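PDB 2H1Y: malonyl coenzyme A-acyl carrier protein transacylase from Helicobacter pylori, which probably transfers the malonyl group from malonyl-CoA to the holo acyl carrier protein, releasing coenzyme A. Local coordinates for residues 148-152 with 153-157; 76-79 with 80-84; 115-119 with 120-124. All blocks are in the same frame, centred on the assembly; numbering follows the deposited sequence.

Contact 1: 148-152 with 153-157; sequences LGVSE and ESLLS
S151 and L155 meet through the backbone at the start of helix 152-160, where S151 holds the N-cap position after strand 142-148 has ended. Two backbone hydrogen bonds open the helix: L155 N to S151 O, at 3.2 Å, and L156 N to E152 O. The next carbonyl, E153 O, is gripped twice, by S157 N and by S157 OG (3.1 Å), which reach it from opposite faces of its plane.

Among the polar side chains, S151 OG, anti to its own N (chi1 -174°), makes a weak hydrogen bond of 2.9 Å to E153 OE2. The chain of E153 bends back at chi2 (-73°) to put its carboxylate there. That same OE2 lies 3.7 Å from E152 OE1, two like charges whose carboxylate planes stand at 82° to each other.

The apolar part is on another flank. V150 CG1 touches L155 CD2 at 3.8 Å and S154 CB at 3.9 Å, while L155 CD1 rests near V150 O. M195 and L192 of helix 189-195 meet this flank, and V176 and C167 of the neighbouring strands touch L155.

The chemistry implies a helix start with two characters: an apolar side turned to the antiparallel sheet and helix 189-195, and an acidic side whose crowded carboxylates would probably raise each other's proton affinity slightly.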
# COMPACT_ATOMS: atom_id res chain seq x y z
N LEU A 148 -15.10 -6.50 10.99
CA LEU A 148 -15.72 -5.19 11.04
C LEU A 148 -16.53 -4.99 12.30
O LEU A 148 -17.42 -5.77 12.61
CB LEU A 148 -16.64 -5.01 9.83
CG LEU A 148 -16.50 -3.71 9.05
CD1 LEU A 148 -15.78 -3.99 7.71
CD2 LEU A 148 -17.89 -3.11 8.82
N GLY A 149 -16.21 -3.94 13.04
CA GLY A 149 -17.00 -3.57 14.20
C GLY A 149 -16.56 -4.05 15.57
O GLY A 149 -17.22 -3.75 16.57
N VAL A 150 -15.47 -4.81 15.64
CA VAL A 150 -14.88 -5.15 16.94
C VAL A 150 -13.70 -4.22 17.23
O VAL A 150 -12.91 -3.88 16.34
CB VAL A 150 -14.41 -6.60 17.02
CG1 VAL A 150 -13.94 -6.93 18.44
CG2 VAL A 150 -15.51 -7.54 16.59
N SER A 151 -13.60 -3.81 18.50
CA SER A 151 -12.59 -2.87 18.95
C SER A 151 -11.15 -3.31 18.65
O SER A 151 -10.81 -4.49 18.74
CB SER A 151 -12.75 -2.66 20.45
OG SER A 151 -11.87 -1.65 20.90
N GLU A 152 -10.30 -2.35 18.30
CA GLU A 152 -8.89 -2.63 18.10
C GLU A 152 -8.26 -3.35 19.31
O GLU A 152 -7.51 -4.33 19.15
CB GLU A 152 -8.15 -1.32 17.77
CG GLU A 152 -6.65 -1.47 17.65
CD GLU A 152 -5.88 -0.20 17.99
OE1 GLU A 152 -6.45 0.69 18.66
OE2 GLU A 152 -4.68 -0.12 17.61
N GLU A 153 -8.58 -2.90 20.52
CA GLU A 153 -8.01 -3.49 21.75
C GLU A 153 -8.54 -4.90 22.05
O GLU A 153 -7.80 -5.75 22.54
CB GLU A 153 -8.13 -2.57 22.97
CG GLU A 153 -9.17 -1.45 22.89
CD GLU A 153 -8.78 -0.29 21.94
OE1 GLU A 153 -7.94 0.57 22.32
OE2 GLU A 153 -9.33 -0.23 20.81
N SER A 154 -9.81 -5.13 21.75
CA SER A 154 -10.42 -6.43 21.96
C SER A 154 -9.83 -7.51 21.05
O SER A 154 -9.70 -8.66 21.47
CB SER A 154 -11.92 -6.34 21.77
OG SER A 154 -12.49 -5.73 22.90
N LEU A 155 -9.47 -7.14 19.83
CA LEU A 155 -8.90 -8.12 18.91
C LEU A 155 -7.44 -8.36 19.24
O LEU A 155 -6.92 -9.47 19.08
CB LEU A 155 -9.04 -7.68 17.46
CG LEU A 155 -10.47 -7.45 16.99
CD1 LEU A 155 -10.52 -6.65 15.73
CD2 LEU A 155 -11.12 -8.77 16.78
N LEU A 156 -6.78 -7.30 19.71
CA LEU A 156 -5.41 -7.42 20.15
C LEU A 156 -5.33 -8.51 21.22
O LEU A 156 -4.59 -9.49 21.06
CB LEU A 156 -4.89 -6.08 20.65
CG LEU A 156 -3.36 -5.95 20.53
CD1 LEU A 156 -2.91 -5.58 19.11
CD2 LEU A 156 -2.82 -4.94 21.54
N SER A 157 -6.13 -8.37 22.27
CA SER A 157 -6.06 -9.37 23.34
C SER A 157 -6.64 -10.72 22.95
O SER A 157 -6.21 -11.74 23.48
CB SER A 157 -6.64 -8.87 24.66
OG SER A 157 -7.82 -8.15 24.43

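Contact 2: 76-79 with 80-84; sequences IYLV and SYIAY
The backbone from I76 to Y84 is regular alpha helix, with four successive i to i+4 bonds crossing from 76-79 into 80-84, all four nearly straight: S80 N to I76 O, Y81 N to Y77 O, I82 N to L78 O and A83 N to V79 O. It is the middle of helix 69-90 in the acyl transferase fold, packed against helices 38-51, 105-116 and 119-137.

Two i, i+4 side-chain pairs run along this turn, each with its members side by side and pointing the same way. In the aromatic pair both tyrosines have CG anti to the backbone N (Y77 chi1 169°, Y81 chi1 -171°), which carries the rings off in a common direction. Their planes nevertheless differ by 53° and their centroids are 5.6 Å apart, so the meeting is oblique. CB of Y81 sits over one face of the Y77 ring, toward its rim. The nearest approach is made by the hydroxyl, Y77 OH to Y81 CD2 at 3.0 Å, neither over the face of the Y81 ring nor at its edge, with Y77 CZ just behind. The hydroxyl of Y77 is hydrogen-bonded to S112 OG of helix 105-116, which provides its polar end with a partner inside a largely apolar interface.

The aliphatic pair is L78 with I82, touched by F44 and L43 of helix 38-51 respectively. S80 OG is hydrogen-bonded to L283 O, at the end of strand 279-283, tying the helix to the large mixed sheet.

The closest carbon-carbon approach between the side chains of the aliphatic pair is L78 CD2 to I82 CD1, at 3.5 Å.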
# COMPACT_ATOMS: atom_id res chain seq x y z
N ILE A 76 0.33 -2.30 -8.69
CA ILE A 76 -0.10 -1.16 -7.88
C ILE A 76 1.01 -0.11 -7.91
O ILE A 76 0.76 1.06 -8.21
CB ILE A 76 -0.49 -1.60 -6.45
CG1 ILE A 76 -1.65 -2.58 -6.50
CG2 ILE A 76 -0.85 -0.40 -5.59
CD1 ILE A 76 -1.95 -3.28 -5.20
N TYR A 77 2.26 -0.53 -7.67
CA TYR A 77 3.34 0.46 -7.77
C TYR A 77 3.30 1.19 -9.11
O TYR A 77 3.48 2.41 -9.16
CB TYR A 77 4.73 -0.16 -7.53
CG TYR A 77 5.88 0.79 -7.89
CD1 TYR A 77 6.18 1.91 -7.10
CD2 TYR A 77 6.66 0.57 -9.03
CE1 TYR A 77 7.23 2.78 -7.44
CE2 TYR A 77 7.70 1.42 -9.38
CZ TYR A 77 7.98 2.52 -8.59
OH TYR A 77 9.04 3.33 -8.96
N LEU A 78 3.06 0.44 -10.18
CA LEU A 78 3.11 1.00 -11.52
C LEU A 78 2.15 2.16 -11.70
O LEU A 78 2.54 3.26 -12.11
CB LEU A 78 2.78 -0.08 -12.52
CG LEU A 78 3.48 -0.13 -13.86
CD1 LEU A 78 2.65 -1.04 -14.75
CD2 LEU A 78 3.70 1.28 -14.49
N VAL A 79 0.88 1.94 -11.39
CA VAL A 79 -0.11 3.00 -11.52
C VAL A 79 0.20 4.17 -10.55
O VAL A 79 0.15 5.35 -10.95
CB VAL A 79 -1.53 2.43 -11.40
CG1 VAL A 79 -2.59 3.54 -11.52
CG2 VAL A 79 -1.74 1.31 -12.46
N SER A 80 0.54 3.88 -9.30
CA SER A 80 0.98 4.94 -8.38
C SER A 80 2.09 5.81 -8.98
O SER A 80 2.01 7.04 -8.95
CB SER A 80 1.43 4.37 -7.05
OG SER A 80 0.34 3.86 -6.32
N TYR A 81 3.10 5.15 -9.56
CA TYR A 81 4.25 5.83 -10.18
C TYR A 81 3.78 6.76 -11.27
O TYR A 81 4.16 7.92 -11.29
CB TYR A 81 5.27 4.83 -10.74
CG TYR A 81 6.56 5.48 -11.18
CD1 TYR A 81 6.72 5.92 -12.50
CD2 TYR A 81 7.63 5.67 -10.28
CE1 TYR A 81 7.88 6.52 -12.92
CE2 TYR A 81 8.82 6.28 -10.69
CZ TYR A 81 8.93 6.71 -12.02
OH TYR A 81 10.09 7.31 -12.48
N ILE A 82 2.94 6.23 -12.16
CA ILE A 82 2.43 6.99 -13.31
C ILE A 82 1.57 8.18 -12.85
O ILE A 82 1.79 9.31 -13.29
CB ILE A 82 1.66 6.10 -14.33
CG1 ILE A 82 2.62 5.12 -14.99
CG2 ILE A 82 0.97 6.96 -15.37
CD1 ILE A 82 1.98 4.05 -15.80
N ALA A 83 0.62 7.90 -11.96
CA ALA A 83 -0.15 8.96 -11.31
C ALA A 83 0.75 10.08 -10.80
O ALA A 83 0.46 11.26 -11.03
CB ALA A 83 -0.96 8.39 -10.16
N TYR A 84 1.86 9.71 -10.15
CA TYR A 84 2.78 10.70 -9.59
C TYR A 84 3.49 11.56 -10.66
O TYR A 84 3.51 12.79 -10.56
CB TYR A 84 3.81 10.04 -8.68
CG TYR A 84 4.73 11.05 -8.02
CD1 TYR A 84 5.79 11.65 -8.72
CD2 TYR A 84 4.55 11.39 -6.68
CE1 TYR A 84 6.64 12.57 -8.10
CE2 TYR A 84 5.37 12.29 -6.06
CZ TYR A 84 6.42 12.88 -6.77
OH TYR A 84 7.22 13.79 -6.14

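Contact 3: 115-119 with 120-124; sequences GALDF and EKALK
F119 and L123 pack together in the first turn of helix 119-137, just after D118 at the N-cap. The side chain of F119 begins at CB, which lies beside E120 N and 3.6 Å from E120 OE1. With CG anti to the backbone N (chi1 -173°), the ring extends past E120, whose carboxylate plane stands at 87° to it; CD2 comes 4.0 Å from E120 OE2. Farther out, CE1, CE2 and CZ all meet L123 CD1, the nearest being CZ at 3.6 Å. This methyl lies over one ring face, 3.8 Å from the centroid and 19° off the normal: a CH-pi contact.

The backbone bonds A122 N to D118 O (2.9 Å) and L123 N to F119 O (3.2 Å) start the helix, while L117 CG packs on A122 CB. Outside, D118 OD2 and K121 NZ form only a long salt bridge of 3.8 Å; the carboxylate has a second partner, K230, at OD1, and E120 OE1 is paired with R46.

At the start of helix 119-137, the F119 ring lies between helices 69-90 and 38-51, with Y77, L78 and Y81 of the first and L43 and R46 of the second around it.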
# COMPACT_ATOMS: atom_id res chain seq x y z
N GLY A 115 12.39 9.47 -3.97
CA GLY A 115 13.59 9.56 -4.81
C GLY A 115 14.65 8.53 -4.44
O GLY A 115 15.77 8.54 -4.97
N ALA A 116 14.29 7.63 -3.53
CA ALA A 116 15.22 6.65 -3.00
C ALA A 116 15.19 5.35 -3.78
O ALA A 116 15.83 4.37 -3.38
CB ALA A 116 14.92 6.40 -1.54
N LEU A 117 14.45 5.32 -4.87
CA LEU A 117 14.24 4.07 -5.59
C LEU A 117 13.81 4.35 -7.03
O LEU A 117 12.71 4.87 -7.25
CB LEU A 117 13.20 3.26 -4.85
CG LEU A 117 13.38 1.79 -4.56
CD1 LEU A 117 14.82 1.43 -4.26
CD2 LEU A 117 12.46 1.42 -3.40
N ASP A 118 14.69 4.03 -7.98
CA ASP A 118 14.41 4.21 -9.41
C ASP A 118 13.26 3.33 -9.86
O ASP A 118 12.99 2.27 -9.26
CB ASP A 118 15.63 3.89 -10.28
CG ASP A 118 16.83 4.74 -9.95
OD1 ASP A 118 16.64 5.92 -9.55
OD2 ASP A 118 17.98 4.24 -10.08
N PHE A 119 12.62 3.76 -10.94
CA PHE A 119 11.52 3.01 -11.53
C PHE A 119 11.76 1.50 -11.62
O PHE A 119 11.07 0.72 -10.95
CB PHE A 119 11.10 3.60 -12.88
CG PHE A 119 9.87 2.97 -13.44
CD1 PHE A 119 8.72 2.85 -12.65
CD2 PHE A 119 9.85 2.48 -14.73
CE1 PHE A 119 7.59 2.25 -13.15
CE2 PHE A 119 8.73 1.89 -15.25
CZ PHE A 119 7.58 1.77 -14.46
N GLU A 120 12.73 1.06 -12.42
CA GLU A 120 12.85 -0.40 -12.65
C GLU A 120 13.34 -1.14 -11.43
O GLU A 120 12.97 -2.29 -11.23
CB GLU A 120 13.60 -0.81 -13.95
CG GLU A 120 14.56 0.18 -14.53
CD GLU A 120 13.87 1.32 -15.26
OE1 GLU A 120 13.98 2.47 -14.78
OE2 GLU A 120 13.22 1.06 -16.31
N LYS A 121 14.13 -0.48 -10.59
CA LYS A 121 14.53 -1.07 -9.31
C LYS A 121 13.35 -1.29 -8.36
O LYS A 121 13.32 -2.29 -7.62
CB LYS A 121 15.62 -0.24 -8.64
CG LYS A 121 17.02 -0.54 -9.15
CD LYS A 121 18.07 -0.11 -8.12
CE LYS A 121 19.49 -0.21 -8.69
NZ LYS A 121 19.74 0.96 -9.55
N ALA A 122 12.39 -0.38 -8.37
CA ALA A 122 11.24 -0.51 -7.47
C ALA A 122 10.30 -1.63 -7.92
O ALA A 122 9.80 -2.39 -7.08
CB ALA A 122 10.51 0.80 -7.34
N LEU A 123 10.08 -1.73 -9.23
CA LEU A 123 9.30 -2.83 -9.80
C LEU A 123 9.91 -4.16 -9.39
O LEU A 123 9.19 -5.09 -8.99
CB LEU A 123 9.24 -2.74 -11.33
CG LEU A 123 8.48 -1.57 -11.97
CD1 LEU A 123 8.93 -1.34 -13.39
CD2 LEU A 123 6.96 -1.78 -11.92
N LYS A 124 11.24 -4.25 -9.50
CA LYS A 124 11.96 -5.49 -9.20
C LYS A 124 11.89 -5.81 -7.71
O LYS A 124 11.64 -6.96 -7.32
CB LYS A 124 13.40 -5.44 -9.70
CG LYS A 124 13.57 -5.89 -11.16
CD LYS A 124 15.04 -5.76 -11.62
CE LYS A 124 15.39 -6.80 -12.71
NZ LYS A 124 16.82 -6.66 -13.21

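Overall arrangement
All three contacts are local, between residues close in sequence: contact 2 within one helix, contacts 1 and 3 where a loop enters a helix. Contact 2 is buried, its centre about 11 Å from the centre of the chain; contacts 1 and 3 are partly buried, with charges on their outer sides. Contacts 2 and 3 join the same group of helices and touch: Y77 CZ meets A122 CB at 3.3 Å. Contact 1 lies across the chain's centre, its nearest atoms about 19 Å from contact 2, and packs against the small antiparallel sheet. Aromatic rings join contacts 2 and 3, whereas contact 1 has no ring within its segments and brings two carboxylates close together.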